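Long-range contacts in uncharacterized protein A6V7T0 (Pseudomonas aeruginosa, PDB 3K12), which is of unknown function but belongs to the YjgF-like clan, whose members share a small alpha-beta fold and commonly assemble as trimers: residues 71-76 / 92-97; 55-60 / 83-88; 29-34 / 101-106. All coordinates share one frame; numbering follows the deposited sequence. Where two conformers were deposited one is given.

Contact 1 (71-76 / 92-97); sequences EDYAGL and RACSLA
The sulfur of C94 touches two side chains of the helix start, Y73 and L76. SG lies 3.9 Å from CD2 of L76 and 4.0 Å from CE1 of Y73. Toward the tyrosine it is a sulfur-aromatic contact at the ring edge: SG is 5.2 Å from the ring centroid and 80° off the ring normal, so it faces the ring hydrogens and not the pi cloud. Cysteine suits a strand position because its small, polarisable sulfur can touch a ring edge and a leucine methyl at once. Leucine suits position 76, being buried and packed on I65 of strand 60-67 and on I35 and T39 of helix 35-52. These elements belong to a beta-alpha-beta unit, strand 60-67, helix 73-83 and strand 91-96, in which the helix packs on the sheet. The polar part is carried by R92, whose chain bends at chi3 (-85°) and brings its guanidinium up to Y73 with the two planes 84° apart. CE1 of Y73 lies in the guanidinium plane, 4.0 Å from NH2. One water joins the polar ends, 2.7 Å from OH of Y73 and accepting from NH2 of R92 at 2.8 Å. The same NH2 also bonds to N77 OD1, and W80 receives R92 in a cation-pi contact. Y73 also packs on I100 of the second subunit.

Contact 2 (55-60 / 83-88); sequences SDRGQV and WFPEGR
R57 lays its guanidinium flat on the indole of W83, the planes only 4° apart, a cation-pi stack that joins two surface loops of the alpha-beta fold: one leads from helix 35-52 into strand 60-67, the other from helix 73-83 toward strand 91-96. CZ of R57 stands 3.8 Å from the centroid of the five-membered ring of W83, and the fit extends over the six-membered ring, where NH2 of R57 comes within 3.3 Å of CZ2 of W83. The chain of R57 turns at chi3 (74°), which swings the flat group over the indole. In that pose NH1 donates to the backbone O of W83 over 3.0 Å, with an N-H...O angle of 159°; the acceptor lies in the guanidinium plane and the donor in the carbonyl plane, on a lone pair. NH2 forms a salt bridge with D47, so stack, carbonyl and carboxylate together fix the rotation of the group. Arginine suits the place because it can stack and donate along its edges at once. F84 turns its ring edge to the backbone O of R57, CD1 lying 3.2 Å from that oxygen, while P85 packs CD against CG of R57 at 4.0 Å. Within 55-60, D56 opens a type I turn and also an Asx turn, its OD1 accepting from G58 N. In one conformer NH2 of R88 comes to 4.0 Å from CA of G58. A water accepts from V60 N at 2.9 Å, and R57 O and R88 O each lie 2.7 Å from the water O.

Contact 3 (29-34 / 101-106); sequences DDPSGD and DPRWRV
A proline ring carbon rests on a guanidinium face: CG of P31 lies 3.6 Å from CZ of R103, over the centre of the flat group. D101 keeps that group in place through a bidentate, side-on salt bridge, NE of R103 bonding to OD1 and NH2 of R103 lying 2.8 Å from OD2 of D101. R103 N also donates to D101 OD1, closing an Asx turn inside the type I turn 101-104. Proline suits its partner because a rigid ring with nonpolar C-H groups covers the face and leaves the arginine edge to the carboxylate. CB of P31 meets CD1 of W104 at 3.8 Å, at the edge of the indole. The contact thus joins the loops entering helix 35-52 and strand 106-113, two connections of the YjgF-like fold. D34, the N-cap of that helix, bonds through OD1 to D37 N. R105, whose NH1 forms a salt bridge with D72, is extended from CG to NE (chi3 176°), which carries CD to 3.6 Å from the backbone C of D34 and lets NE make a weak bond of 3.4 Å to G33 O. Q38 NE2 bonds to that carbonyl and to R103 O.

Contacts 1 and 3 meet directly: OD2 of D72 forms a salt bridge with NH1 of R105 at 2.9 Å, tying the 3-10 turn just ahead of helix 73-83 to the loop that enters strand 106-113, although the two contact centres are about 14 Å apart. Contact 2 lies at the other end of this helix, its centre about 19 Å from that of contact 1, and both reach the second subunit. Contacts 2 and 3 do not touch; they lie on opposite sides of the chain's centre, with nearest atoms about 11 Å apart. A bound glycerol, probably from the crystallisation liquor, lies about 5 Å from the side chain of W104 in contact 3.

Contact 1 (71-76 / 92-97)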
ATOM      1  N   GLU D  71      15.961  -5.048 -14.253  1.00 22.66           N
ATOM      2  CA  GLU D  71      16.348  -6.292 -14.916  1.00 24.04           C
ATOM      3  C   GLU D  71      15.860  -7.545 -14.183  1.00 23.35           C
ATOM      4  O   GLU D  71      15.930  -8.648 -14.728  1.00 24.66           O
ATOM      5  CB  GLU D  71      17.862  -6.366 -15.165  1.00 25.19           C
ATOM      6  CG  GLU D  71      18.745  -6.383 -13.943  1.00 28.63           C
ATOM      7  CD  GLU D  71      19.167  -5.001 -13.447  1.00 32.67           C
ATOM      8  OE1 GLU D  71      18.532  -3.963 -13.792  1.00 31.93           O
ATOM      9  OE2 GLU D  71      20.152  -4.971 -12.670  1.00 35.94           O
ATOM     10  N   ASP D  72      15.369  -7.368 -12.946  1.00 22.48           N
ATOM     11  CA  ASP D  72      14.839  -8.477 -12.148  1.00 20.92           C
ATOM     12  C   ASP D  72      13.332  -8.702 -12.300  1.00 20.07           C
ATOM     13  O   ASP D  72      12.765  -9.636 -11.713  1.00 18.40           O
ATOM     14  CB  ASP D  72      15.162  -8.231 -10.668  1.00 20.74           C
ATOM     15  CG  ASP D  72      16.603  -8.579 -10.310  1.00 22.42           C
ATOM     16  OD1 ASP D  72      17.299  -9.224 -11.140  1.00 23.35           O
ATOM     17  OD2 ASP D  72      17.037  -8.226  -9.196  1.00 21.61           O
ATOM     18  N   TYR D  73      12.676  -7.859 -13.084  1.00 18.67           N
ATOM     19  CA  TYR D  73      11.227  -7.926 -13.207  1.00 18.74           C
ATOM     20  C   TYR D  73      10.743  -9.278 -13.766  1.00 18.11           C
ATOM     21  O   TYR D  73       9.812  -9.913 -13.227  1.00 17.71           O
ATOM     22  CB  TYR D  73      10.728  -6.741 -14.044  1.00 18.77           C
ATOM     23  CG  TYR D  73       9.231  -6.653 -14.218  1.00 18.62           C
ATOM     24  CD1 TYR D  73       8.385  -6.367 -13.134  1.00 20.01           C
ATOM     25  CD2 TYR D  73       8.658  -6.788 -15.498  1.00 20.60           C
ATOM     26  CE1 TYR D  73       6.997  -6.260 -13.308  1.00 21.75           C
ATOM     27  CE2 TYR D  73       7.295  -6.691 -15.676  1.00 21.49           C
ATOM     28  CZ  TYR D  73       6.465  -6.411 -14.589  1.00 22.06           C
ATOM     29  OH  TYR D  73       5.112  -6.318 -14.816  1.00 23.74           O
ATOM     30  N   ALA D  74      11.376  -9.745 -14.842  1.00 17.95           N
ATOM     31  CA  ALA D  74      10.987 -11.033 -15.408  1.00 18.09           C
ATOM     32  C   ALA D  74      11.149 -12.195 -14.428  1.00 16.53           C
ATOM     33  O   ALA D  74      10.279 -13.075 -14.368  1.00 17.40           O
ATOM     34  CB  ALA D  74      11.765 -11.294 -16.700  1.00 19.30           C
ATOM     35  N   GLY D  75      12.233 -12.200 -13.647  1.00 17.80           N
ATOM     36  CA  GLY D  75      12.472 -13.247 -12.636  1.00 17.34           C
ATOM     37  C   GLY D  75      11.452 -13.233 -11.512  1.00 16.90           C
ATOM     38  O   GLY D  75      10.973 -14.291 -11.077  1.00 17.68           O
ATOM     39  N   LEU D  76      11.102 -12.031 -11.055  1.00 16.17           N
ATOM     40  CA  LEU D  76      10.037 -11.890 -10.072  1.00 15.53           C
ATOM     41  C   LEU D  76       8.770 -12.540 -10.596  1.00 14.85           C
ATOM     42  O   LEU D  76       8.113 -13.338  -9.912  1.00 14.41           O
ATOM     43  CB  LEU D  76       9.779 -10.388  -9.829  1.00 15.00           C
ATOM     44  CG  LEU D  76       8.422 -10.026  -9.198  1.00 15.11           C
ATOM     45  CD1 LEU D  76       8.453 -10.384  -7.741  1.00 16.64           C
ATOM     46  CD2 LEU D  76       8.088  -8.536  -9.385  1.00 16.35           C
ATOM     47  N   ARG D  92      -2.065  -6.914  -7.256  1.00 10.72           N
ATOM     48  CA  ARG D  92      -0.694  -6.502  -7.018  1.00 10.77           C
ATOM     49  C   ARG D  92      -0.419  -5.156  -7.656  1.00 11.12           C
ATOM     50  O   ARG D  92      -1.105  -4.738  -8.585  1.00 11.69           O
ATOM     51  CB  ARG D  92       0.317  -7.577  -7.443  1.00 12.74           C
ATOM     52  CG  ARG D  92       0.056  -8.228  -8.781  1.00 14.50           C
ATOM     53  CD  ARG D  92       1.249  -9.060  -9.248  1.00 14.64           C
ATOM     54  NE  ARG D  92       2.263  -8.278  -9.945  1.00 15.91           N
ATOM     55  CZ  ARG D  92       3.397  -8.802 -10.404  1.00 16.54           C
ATOM     56  NH1 ARG D  92       3.661 -10.099 -10.205  1.00 16.87           N
ATOM     57  NH2 ARG D  92       4.289  -8.034 -11.021  1.00 17.69           N
ATOM     58  N   ALA D  93       0.601  -4.501  -7.162  1.00 11.20           N
ATOM     59  CA  ALA D  93       1.106  -3.277  -7.787  1.00 10.66           C
ATOM     60  C   ALA D  93       2.603  -3.254  -7.587  1.00 11.81           C
ATOM     61  O   ALA D  93       3.079  -3.304  -6.447  1.00 12.28           O
ATOM     62  CB  ALA D  93       0.449  -2.041  -7.195  1.00 12.03           C
ATOM     63  N   CYS D  94       3.343  -3.203  -8.683  1.00 12.24           N
ATOM     64  CA  CYS D  94       4.795  -3.323  -8.634  1.00 13.64           C
ATOM     65  C   CYS D  94       5.396  -2.074  -9.205  1.00 14.37           C
ATOM     66  O   CYS D  94       4.973  -1.633 -10.274  1.00 16.41           O
ATOM     67  CB  CYS D  94       5.232  -4.515  -9.488  1.00 14.11           C
ATOM     68  SG  CYS D  94       7.067  -4.758  -9.569  1.00 17.16           S
ATOM     69  N   SER D  95       6.362  -1.511  -8.493  1.00 14.19           N
ATOM     70  CA  SER D  95       7.141  -0.376  -9.005  1.00 15.28           C
ATOM     71  C   SER D  95       8.597  -0.491  -8.536  1.00 15.73           C
ATOM     72  O   SER D  95       8.926  -1.346  -7.699  1.00 15.35           O
ATOM     73  CB  SER D  95       6.484   0.939  -8.567  1.00 16.31           C
ATOM     74  OG  SER D  95       6.593   1.112  -7.151  1.00 18.71           O
ATOM     75  N   LEU D  96       9.479   0.332  -9.074  1.00 16.70           N
ATOM     76  CA  LEU D  96      10.882   0.247  -8.701  1.00 19.00           C
ATOM     77  C   LEU D  96      11.083   1.135  -7.487  1.00 19.64           C
ATOM     78  O   LEU D  96      10.483   2.226  -7.384  1.00 22.39           O
ATOM     79  CB  LEU D  96      11.770   0.681  -9.871  1.00 19.05           C
ATOM     80  CG  LEU D  96      11.715  -0.241 -11.100  1.00 20.80           C
ATOM     81  CD1 LEU D  96      12.562   0.301 -12.262  1.00 25.83           C
ATOM     82  CD2 LEU D  96      12.162  -1.660 -10.817  1.00 23.96           C
ATOM     83  N   ALA D  97      11.864   0.652  -6.529  1.00 18.99           N
ATOM     84  CA  ALA D  97      12.100   1.406  -5.304  1.00 19.71           C
ATOM     85  C   ALA D  97      13.505   1.147  -4.799  1.00 19.82           C
ATOM     86  O   ALA D  97      14.061   0.077  -5.035  1.00 21.20           O
ATOM     87  CB  ALA D  97      11.072   1.040  -4.239  1.00 20.22           C
TER
HETATM   88  O   HOH W   1       3.920  -5.669 -12.491  1.00 28.44           O

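Contact 2 (55-60 / 83-88)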
ATOM      1  N   SER D  55      -5.072 -18.917   7.401  1.00 17.34           N
ATOM      2  CA  SER D  55      -5.195 -18.413   6.034  1.00 16.87           C
ATOM      3  C   SER D  55      -4.286 -19.251   5.134  1.00 15.72           C
ATOM      4  O   SER D  55      -3.675 -20.239   5.582  1.00 16.31           O
ATOM      5  CB  SER D  55      -4.822 -16.930   5.969  1.00 16.99           C
ATOM      6  OG  SER D  55      -5.019 -16.355   4.670  1.00 16.15           O
ATOM      7  N   ASP D  56      -4.175 -18.854   3.865  1.00 15.73           N
ATOM      8  CA  ASP D  56      -3.390 -19.636   2.907  1.00 15.03           C
ATOM      9  C   ASP D  56      -3.159 -18.791   1.659  1.00 14.73           C
ATOM     10  O   ASP D  56      -3.734 -17.699   1.521  1.00 14.12           O
ATOM     11  CB  ASP D  56      -4.054 -20.987   2.568  1.00 15.11           C
ATOM     12  CG  ASP D  56      -5.401 -20.827   1.913  1.00 16.20           C
ATOM     13  OD1 ASP D  56      -5.431 -20.420   0.725  1.00 17.85           O
ATOM     14  OD2 ASP D  56      -6.442 -21.114   2.549  1.00 20.66           O
ATOM     15  N   ARG D  57      -2.328 -19.270   0.743  1.00 13.40           N
ATOM     16  CA  ARG D  57      -1.923 -18.462  -0.405  1.00 13.96           C
ATOM     17  C   ARG D  57      -3.025 -18.217  -1.415  1.00 13.66           C
ATOM     18  O   ARG D  57      -2.809 -17.418  -2.334  1.00 15.36           O
ATOM     19  CB  ARG D  57      -0.692 -19.046  -1.111  1.00 14.82           C
ATOM     20  CG  ARG D  57      -0.972 -20.334  -1.889  1.00 12.84           C
ATOM     21  CD  ARG D  57       0.291 -20.735  -2.632  1.00 12.79           C
ATOM     22  NE  ARG D  57       1.255 -21.273  -1.688  1.00 11.46           N
ATOM     23  CZ  ARG D  57       2.340 -21.957  -2.056  1.00 11.10           C
ATOM     24  NH1 ARG D  57       2.611 -22.117  -3.341  1.00 12.32           N
ATOM     25  NH2 ARG D  57       3.141 -22.475  -1.127  1.00 12.58           N
ATOM     26  N   GLY D  58      -4.158 -18.889  -1.250  1.00 13.98           N
ATOM     27  CA  GLY D  58      -5.330 -18.643  -2.080  1.00 12.90           C
ATOM     28  C   GLY D  58      -6.232 -17.564  -1.508  1.00 12.92           C
ATOM     29  O   GLY D  58      -7.275 -17.303  -2.082  1.00 12.88           O
ATOM     30  N   GLN D  59      -5.855 -16.958  -0.378  1.00 12.21           N
ATOM     31  CA  GLN D  59      -6.711 -15.983   0.302  1.00 12.67           C
ATOM     32  C   GLN D  59      -6.055 -14.602   0.366  1.00 11.68           C
ATOM     33  O   GLN D  59      -6.485 -13.746   1.173  1.00 13.32           O
ATOM     34  CB  GLN D  59      -7.018 -16.453   1.725  1.00 14.06           C
ATOM     35  CG  GLN D  59      -7.847 -17.747   1.781  1.00 15.78           C
ATOM     36  CD  GLN D  59      -8.426 -17.989   3.157  1.00 19.45           C
ATOM     37  OE1 GLN D  59      -8.287 -19.081   3.730  1.00 25.14           O
ATOM     38  NE2 GLN D  59      -9.071 -16.976   3.712  1.00 18.95           N
ATOM     39  N   VAL D  60      -5.028 -14.359  -0.436  1.00 10.98           N
ATOM     40  CA  VAL D  60      -4.385 -13.046  -0.377  1.00 10.67           C
ATOM     41  C   VAL D  60      -5.212 -12.053  -1.195  1.00 11.54           C
ATOM     42  O   VAL D  60      -5.846 -12.391  -2.203  1.00 11.64           O
ATOM     43  CB  VAL D  60      -2.942 -13.140  -0.856  1.00 10.66           C
ATOM     44  CG1 VAL D  60      -2.182 -11.834  -0.675  1.00 13.22           C
ATOM     45  CG2 VAL D  60      -2.229 -14.271  -0.087  1.00 12.92           C
ATOM     46  N   TRP D  83       3.482 -19.754  -8.431  1.00 12.24           N
ATOM     47  CA  TRP D  83       3.220 -19.865  -7.003  1.00 12.53           C
ATOM     48  C   TRP D  83       1.758 -20.056  -6.614  1.00 11.68           C
ATOM     49  O   TRP D  83       1.436 -20.820  -5.717  1.00 12.26           O
ATOM     50  CB  TRP D  83       3.781 -18.600  -6.308  1.00 12.43           C
ATOM     51  CG  TRP D  83       3.796 -18.736  -4.807  1.00 13.44           C
ATOM     52  CD1 TRP D  83       2.883 -18.237  -3.939  1.00 13.32           C
ATOM     53  CD2 TRP D  83       4.785 -19.398  -4.024  1.00 14.67           C
ATOM     54  NE1 TRP D  83       3.226 -18.575  -2.639  1.00 13.58           N
ATOM     55  CE2 TRP D  83       4.393 -19.294  -2.665  1.00 13.29           C
ATOM     56  CE3 TRP D  83       5.963 -20.075  -4.336  1.00 14.12           C
ATOM     57  CZ2 TRP D  83       5.147 -19.841  -1.618  1.00 12.49           C
ATOM     58  CZ3 TRP D  83       6.721 -20.607  -3.279  1.00 15.25           C
ATOM     59  CH2 TRP D  83       6.310 -20.473  -1.957  1.00 15.81           C
ATOM     60  N   PHE D  84       0.876 -19.272  -7.238  1.00 12.39           N
ATOM     61  CA  PHE D  84      -0.511 -19.202  -6.790  1.00 13.04           C
ATOM     62  C   PHE D  84      -1.439 -20.122  -7.561  1.00 13.40           C
ATOM     63  O   PHE D  84      -1.209 -20.357  -8.759  1.00 14.01           O
ATOM     64  CB  PHE D  84      -1.038 -17.752  -6.909  1.00 12.97           C
ATOM     65  CG  PHE D  84      -0.349 -16.779  -5.978  1.00 10.96           C
ATOM     66  CD1 PHE D  84      -0.746 -16.699  -4.633  1.00 12.35           C
ATOM     67  CD2 PHE D  84       0.650 -15.949  -6.443  1.00 11.22           C
ATOM     68  CE1 PHE D  84      -0.134 -15.812  -3.774  1.00 11.88           C
ATOM     69  CE2 PHE D  84       1.285 -15.039  -5.582  1.00 13.29           C
ATOM     70  CZ  PHE D  84       0.881 -14.973  -4.222  1.00 12.91           C
ATOM     71  N   PRO D  85      -2.468 -20.672  -6.880  1.00 14.23           N
ATOM     72  CA  PRO D  85      -3.478 -21.475  -7.587  1.00 15.00           C
ATOM     73  C   PRO D  85      -4.122 -20.670  -8.718  1.00 16.06           C
ATOM     74  O   PRO D  85      -4.307 -19.445  -8.604  1.00 15.43           O
ATOM     75  CB  PRO D  85      -4.470 -21.868  -6.501  1.00 15.65           C
ATOM     76  CG  PRO D  85      -4.022 -21.179  -5.239  1.00 17.19           C
ATOM     77  CD  PRO D  85      -2.717 -20.552  -5.434  1.00 14.75           C
ATOM     78  N   GLU D  86      -4.475 -21.331  -9.813  1.00 15.10           N
ATOM     79  CA  GLU D  86      -5.023 -20.647 -10.984  1.00 16.31           C
ATOM     80  C   GLU D  86      -6.237 -19.814 -10.598  1.00 15.98           C
ATOM     81  O   GLU D  86      -7.142 -20.306  -9.953  1.00 16.98           O
ATOM     82  CB  GLU D  86      -5.409 -21.650 -12.103  1.00 17.56           C
ATOM     83  CG  GLU D  86      -5.884 -20.888 -13.368  1.00 20.83           C
ATOM     84  CD  GLU D  86      -6.397 -21.753 -14.506  1.00 26.20           C
ATOM     85  OE1 GLU D  86      -6.610 -22.959 -14.308  1.00 28.76           O
ATOM     86  OE2 GLU D  86      -6.593 -21.183 -15.609  1.00 27.40           O
ATOM     87  N   GLY D  87      -6.207 -18.555 -11.019  1.00 16.97           N
ATOM     88  CA  GLY D  87      -7.327 -17.649 -10.832  1.00 17.37           C
ATOM     89  C   GLY D  87      -7.426 -17.030  -9.447  1.00 17.32           C
ATOM     90  O   GLY D  87      -8.280 -16.150  -9.243  1.00 19.30           O
ATOM     91  N   ARG D  88      -6.562 -17.437  -8.509  1.00 16.19           N
ATOM     92  CA  ARG D  88      -6.650 -16.965  -7.129  0.50 15.98           C
ATOM     93  C   ARG D  88      -5.475 -16.098  -6.700  1.00 15.16           C
ATOM     94  O   ARG D  88      -5.354 -15.770  -5.517  1.00 15.42           O
ATOM     95  CB  ARG D  88      -6.830 -18.126  -6.142  0.50 16.11           C
ATOM     96  CG  ARG D  88      -8.213 -18.794  -6.193  0.50 18.51           C
ATOM     97  CD  ARG D  88      -8.399 -19.754  -5.012  0.50 20.51           C
ATOM     98  NE  ARG D  88      -7.842 -21.086  -5.262  0.50 23.40           N
ATOM     99  CZ  ARG D  88      -7.577 -21.984  -4.315  0.50 24.92           C
ATOM    100  NH1 ARG D  88      -7.082 -23.181  -4.634  0.50 23.83           N
ATOM    101  NH2 ARG D  88      -7.802 -21.691  -3.041  0.50 25.68           N
TER
HETATM  102  O   HOH W   2      -4.343 -15.342  -3.071  1.00 13.43           O

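Contact 3 (29-34 / 101-106)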
ATOM      1  N   ASP D  29      15.386 -13.458   3.972  1.00 22.96           N
ATOM      2  CA  ASP D  29      16.295 -13.759   5.091  1.00 25.67           C
ATOM      3  C   ASP D  29      17.749 -13.892   4.625  1.00 25.98           C
ATOM      4  O   ASP D  29      18.677 -13.465   5.320  1.00 26.42           O
ATOM      5  CB  ASP D  29      15.880 -15.057   5.766  1.00 26.23           C
ATOM      6  CG  ASP D  29      14.820 -14.854   6.831  1.00 31.08           C
ATOM      7  OD1 ASP D  29      14.560 -13.691   7.220  1.00 34.64           O
ATOM      8  OD2 ASP D  29      14.245 -15.872   7.291  1.00 36.41           O
ATOM      9  N   ASP D  30      17.944 -14.488   3.456  1.00 26.76           N
ATOM     10  CA  ASP D  30      19.278 -14.583   2.876  1.00 27.08           C
ATOM     11  C   ASP D  30      19.291 -13.836   1.552  1.00 26.13           C
ATOM     12  O   ASP D  30      18.931 -14.413   0.537  1.00 24.93           O
ATOM     13  CB  ASP D  30      19.688 -16.048   2.670  1.00 28.09           C
ATOM     14  CG  ASP D  30      20.980 -16.186   1.858  1.00 29.52           C
ATOM     15  OD1 ASP D  30      21.677 -15.173   1.636  1.00 29.95           O
ATOM     16  OD2 ASP D  30      21.271 -17.324   1.433  1.00 34.17           O
ATOM     17  N   PRO D  31      19.716 -12.560   1.564  1.00 26.83           N
ATOM     18  CA  PRO D  31      19.657 -11.757   0.345  1.00 27.16           C
ATOM     19  C   PRO D  31      20.876 -11.841  -0.580  1.00 28.16           C
ATOM     20  O   PRO D  31      21.100 -10.927  -1.371  1.00 28.51           O
ATOM     21  CB  PRO D  31      19.501 -10.332   0.881  1.00 27.50           C
ATOM     22  CG  PRO D  31      20.237 -10.347   2.183  1.00 27.49           C
ATOM     23  CD  PRO D  31      20.221 -11.768   2.704  1.00 26.70           C
ATOM     24  N   SER D  32      21.647 -12.922  -0.497  1.00 29.02           N
ATOM     25  CA  SER D  32      22.758 -13.085  -1.440  1.00 29.86           C
ATOM     26  C   SER D  32      22.301 -13.704  -2.760  1.00 30.23           C
ATOM     27  O   SER D  32      23.039 -13.669  -3.741  1.00 31.90           O
ATOM     28  CB  SER D  32      23.890 -13.907  -0.820  1.00 30.07           C
ATOM     29  OG  SER D  32      23.407 -15.193  -0.540  1.00 28.85           O
ATOM     30  N   GLY D  33      21.093 -14.264  -2.776  1.00 30.12           N
ATOM     31  CA  GLY D  33      20.543 -14.921  -3.966  1.00 29.50           C
ATOM     32  C   GLY D  33      19.978 -13.951  -4.993  1.00 28.57           C
ATOM     33  O   GLY D  33      19.876 -12.745  -4.733  1.00 28.94           O
ATOM     34  N   ASP D  34      19.616 -14.503  -6.153  1.00 26.85           N
ATOM     35  CA  ASP D  34      19.026 -13.761  -7.265  1.00 25.89           C
ATOM     36  C   ASP D  34      17.560 -13.437  -6.980  1.00 24.08           C
ATOM     37  O   ASP D  34      17.021 -13.818  -5.931  1.00 23.52           O
ATOM     38  CB  ASP D  34      19.171 -14.527  -8.610  1.00 26.65           C
ATOM     39  CG  ASP D  34      18.549 -15.925  -8.604  1.00 28.56           C
ATOM     40  OD1 ASP D  34      17.577 -16.214  -7.881  1.00 27.35           O
ATOM     41  OD2 ASP D  34      19.027 -16.768  -9.403  1.00 31.43           O
ATOM     42  N   ASP D 101      18.228  -1.995   2.617  1.00 19.15           N
ATOM     43  CA  ASP D 101      19.444  -2.809   2.480  1.00 20.30           C
ATOM     44  C   ASP D 101      19.688  -3.014   0.991  1.00 20.51           C
ATOM     45  O   ASP D 101      18.820  -3.520   0.284  1.00 19.34           O
ATOM     46  CB  ASP D 101      19.250  -4.154   3.171  1.00 20.28           C
ATOM     47  CG  ASP D 101      20.535  -4.944   3.304  1.00 22.65           C
ATOM     48  OD1 ASP D 101      21.295  -5.026   2.326  1.00 22.71           O
ATOM     49  OD2 ASP D 101      20.763  -5.501   4.390  1.00 26.11           O
ATOM     50  N   PRO D 102      20.868  -2.614   0.492  1.00 21.44           N
ATOM     51  CA  PRO D 102      21.137  -2.700  -0.947  1.00 21.85           C
ATOM     52  C   PRO D 102      21.159  -4.135  -1.482  1.00 21.56           C
ATOM     53  O   PRO D 102      21.082  -4.333  -2.696  1.00 23.42           O
ATOM     54  CB  PRO D 102      22.526  -2.040  -1.089  1.00 22.21           C
ATOM     55  CG  PRO D 102      22.612  -1.132   0.114  1.00 24.33           C
ATOM     56  CD  PRO D 102      21.970  -1.947   1.211  1.00 21.69           C
ATOM     57  N   ARG D 103      21.233  -5.122  -0.590  1.00 20.84           N
ATOM     58  CA  ARG D 103      21.233  -6.524  -0.990  1.00 20.78           C
ATOM     59  C   ARG D 103      19.829  -7.039  -1.338  1.00 19.95           C
ATOM     60  O   ARG D 103      19.701  -8.041  -2.019  1.00 20.88           O
ATOM     61  CB  ARG D 103      21.813  -7.435   0.098  1.00 21.17           C
ATOM     62  CG  ARG D 103      23.311  -7.261   0.384  1.00 22.87           C
ATOM     63  CD  ARG D 103      23.729  -8.073   1.638  1.00 25.09           C
ATOM     64  NE  ARG D 103      22.926  -7.717   2.813  1.00 26.77           N
ATOM     65  CZ  ARG D 103      22.759  -8.468   3.899  1.00 27.18           C
ATOM     66  NH1 ARG D 103      23.342  -9.662   4.011  1.00 27.43           N
ATOM     67  NH2 ARG D 103      21.990  -8.019   4.884  1.00 27.01           N
ATOM     68  N   TRP D 104      18.785  -6.366  -0.842  1.00 19.44           N
ATOM     69  CA  TRP D 104      17.416  -6.802  -1.077  1.00 18.90           C
ATOM     70  C   TRP D 104      17.004  -6.486  -2.504  1.00 18.26           C
ATOM     71  O   TRP D 104      17.139  -5.342  -2.936  1.00 19.92           O
ATOM     72  CB  TRP D 104      16.482  -6.032  -0.147  1.00 18.47           C
ATOM     73  CG  TRP D 104      16.706  -6.321   1.316  1.00 18.41           C
ATOM     74  CD1 TRP D 104      17.366  -7.393   1.865  1.00 19.86           C
ATOM     75  CD2 TRP D 104      16.246  -5.529   2.407  1.00 19.55           C
ATOM     76  NE1 TRP D 104      17.346  -7.305   3.243  1.00 19.35           N
ATOM     77  CE2 TRP D 104      16.661  -6.169   3.598  1.00 18.65           C
ATOM     78  CE3 TRP D 104      15.516  -4.341   2.499  1.00 19.35           C
ATOM     79  CZ2 TRP D 104      16.368  -5.651   4.862  1.00 20.71           C
ATOM     80  CZ3 TRP D 104      15.233  -3.822   3.767  1.00 19.19           C
ATOM     81  CH2 TRP D 104      15.665  -4.472   4.918  1.00 19.80           C
ATOM     82  N   ARG D 105      16.496  -7.482  -3.227  1.00 17.73           N
ATOM     83  CA  ARG D 105      16.109  -7.264  -4.618  1.00 17.22           C
ATOM     84  C   ARG D 105      14.616  -6.971  -4.692  1.00 16.80           C
ATOM     85  O   ARG D 105      14.141  -6.455  -5.710  1.00 17.01           O
ATOM     86  CB  ARG D 105      16.444  -8.491  -5.492  1.00 17.68           C
ATOM     87  CG  ARG D 105      17.952  -8.703  -5.672  1.00 19.05           C
ATOM     88  CD  ARG D 105      18.273  -9.940  -6.506  1.00 20.58           C
ATOM     89  NE  ARG D 105      19.729 -10.005  -6.697  1.00 22.83           N
ATOM     90  CZ  ARG D 105      20.415  -9.325  -7.613  1.00 24.24           C
ATOM     91  NH1 ARG D 105      19.810  -8.552  -8.507  1.00 25.45           N
ATOM     92  NH2 ARG D 105      21.742  -9.435  -7.651  1.00 26.30           N
ATOM     93  N   VAL D 106      13.890  -7.278  -3.620  1.00 15.85           N
ATOM     94  CA  VAL D 106      12.442  -7.111  -3.637  1.00 15.58           C
ATOM     95  C   VAL D 106      11.913  -7.099  -2.204  1.00 15.20           C
ATOM     96  O   VAL D 106      12.491  -7.696  -1.292  1.00 14.33           O
ATOM     97  CB  VAL D 106      11.739  -8.223  -4.480  1.00 15.38           C
ATOM     98  CG1 VAL D 106      11.951  -9.619  -3.890  1.00 16.32           C
ATOM     99  CG2 VAL D 106      10.246  -7.899  -4.692  1.00 18.11           C
TER